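Local coordinates for trehalose-6-phosphate phosphatase-related protein (Thermoplasma acidophilum, PDB 1U02), which removes the phosphate from trehalose 6-phosphate to yield free trehalose, using magnesium as cofactor, at residues Asp9-Pro14 with Ile175-Asp180. Numbering follows the deposited sequence.
Sequences DGTLVP and IIAGDD. With NA (sodium ion), chain C; MG (magnesium ion), chain B.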
# COMPACT_ATOMS: atom_id res chain seq x y z
N ASP A 9 4.75 2.21 2.05
CA ASP A 9 5.45 3.24 1.29
C ASP A 9 5.10 4.66 1.70
O ASP A 9 3.94 5.05 1.75
CB ASP A 9 5.18 3.06 -0.20
CG ASP A 9 5.66 1.71 -0.70
OD1 ASP A 9 6.89 1.47 -0.66
OD2 ASP A 9 4.82 0.90 -1.11
N GLY A 10 6.14 5.43 2.00
CA GLY A 10 5.96 6.81 2.42
C GLY A 10 5.55 6.95 3.87
O GLY A 10 5.42 8.06 4.38
N THR A 11 5.34 5.81 4.54
CA THR A 11 4.94 5.82 5.94
C THR A 11 6.01 5.17 6.83
O THR A 11 6.45 5.78 7.81
CB THR A 11 3.58 5.10 6.11
OG1 THR A 11 2.58 5.81 5.36
CG2 THR A 11 3.17 5.05 7.58
N LEU A 12 6.41 3.95 6.49
CA LEU A 12 7.45 3.25 7.25
C LEU A 12 8.78 3.34 6.51
O LEU A 12 9.85 3.23 7.11
CB LEU A 12 7.06 1.79 7.46
CG LEU A 12 5.76 1.55 8.24
CD1 LEU A 12 5.52 0.05 8.42
CD2 LEU A 12 5.84 2.25 9.60
N VAL A 13 8.72 3.51 5.20
CA VAL A 13 9.91 3.64 4.37
C VAL A 13 9.66 4.85 3.47
O VAL A 13 8.51 5.24 3.25
CB VAL A 13 10.15 2.39 3.48
CG1 VAL A 13 10.43 1.18 4.36
CG2 VAL A 13 8.94 2.13 2.59
N PRO A 14 10.73 5.48 2.96
CA PRO A 14 10.54 6.64 2.10
C PRO A 14 10.09 6.25 0.69
O PRO A 14 10.26 5.11 0.26
CB PRO A 14 11.92 7.29 2.09
CG PRO A 14 12.83 6.10 2.13
CD PRO A 14 12.16 5.20 3.17
N ILE A 175 -5.03 2.38 15.80
CA ILE A 175 -4.15 3.44 15.33
C ILE A 175 -4.06 3.18 13.83
O ILE A 175 -3.94 2.03 13.40
CB ILE A 175 -2.74 3.34 15.95
CG1 ILE A 175 -2.81 3.62 17.46
CG2 ILE A 175 -1.80 4.33 15.29
CD1 ILE A 175 -1.48 3.46 18.19
N ILE A 176 -4.16 4.25 13.04
CA ILE A 176 -4.07 4.12 11.59
C ILE A 176 -3.15 5.22 11.07
O ILE A 176 -3.40 6.41 11.29
CB ILE A 176 -5.47 4.25 10.93
CG1 ILE A 176 -6.42 3.19 11.51
CG2 ILE A 176 -5.36 4.08 9.42
CD1 ILE A 176 -7.87 3.35 11.08
N ALA A 177 -2.09 4.82 10.38
CA ALA A 177 -1.11 5.76 9.85
C ALA A 177 -0.92 5.62 8.34
O ALA A 177 -0.84 4.50 7.81
CB ALA A 177 0.22 5.56 10.55
N GLY A 178 -0.83 6.75 7.65
CA GLY A 178 -0.65 6.74 6.21
C GLY A 178 -0.14 8.08 5.71
O GLY A 178 -0.15 9.05 6.47
N ASP A 179 0.27 8.15 4.45
CA ASP A 179 0.83 9.38 3.89
C ASP A 179 0.13 10.03 2.69
O ASP A 179 0.45 11.18 2.36
CB ASP A 179 2.28 9.14 3.49
CG ASP A 179 2.40 8.17 2.33
OD1 ASP A 179 1.89 7.04 2.45
OD2 ASP A 179 3.00 8.54 1.31
N ASP A 180 -0.78 9.34 2.02
CA ASP A 180 -1.44 9.97 0.87
C ASP A 180 -2.96 9.92 0.90
O ASP A 180 -3.56 9.52 1.90
CB ASP A 180 -0.93 9.36 -0.45
CG ASP A 180 -1.30 7.91 -0.61
OD1 ASP A 180 -2.29 7.47 0.02
OD2 ASP A 180 -0.62 7.21 -1.38
NA NA C . 8.94 3.05 -1.28
MG MG B . 1.95 5.35 1.33
O HOH W 1 2.45 6.42 -0.34
O HOH W 2 -0.13 5.35 0.96
O HOH W 3 1.93 3.57 0.24
O HOH W 4 8.74 4.32 -3.46
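Asp179 reaches from the end of strand 174-178 to the backbone of Asp9 and Gly10, and a magnesium ion joins the two segments. Asp179 CB rests against Gly10 O at 3.4 Å. CG then stands between the residue's own backbone N and carbonyl carbon (chi1 67°), a rotation that turns the carboxylate to the metal. Asp179 OD1 ligates the magnesium at 2.0 Å, next to Asp9 O, which binds the ion equally closely; the two oxygens come within 2.9 Å of each other because they share the cation, not a proton. Asp179 OD2 stays outside the first shell, 3.4 Å from the ion: it packs on Gly10 CA and accepts a hydrogen bond of 2.7 Å from the metal-bound water 1, so that one carboxylate holds the ion directly and through a ligand. Three waters and Asp7 complete the six ligands, and water 1 also makes a weak hydrogen bond to Asp180 OD2.

Thr11 faces the end of strand 174-178 beside the metal site. Thr11 OG1 comes within 3.5 Å of Gly178 CA and is hydrogen-bonded to Asp7 OD2, a second-shell tie to another metal ligand. The methyl Thr11 CG2, anti to the backbone N, is directed instead to Ala177 and lies 4.2 Å from Ala177 CB. While the carbonyl of Asp9 serves the magnesium, the carboxylate of Asp9 serves a different cation: Asp9 OD1 and Pro14 O bind a sodium ion together with Ser22 and a water, and Asp9 OD2 forms a salt bridge with Arg47. Two neighbouring parallel strands, 3-7 and 174-178, thus deliver their C-terminal loops to one metal, with Asp7 the probable nucleophile, as in the DxDx(T/V) magnesium site of the HAD-type phosphatases.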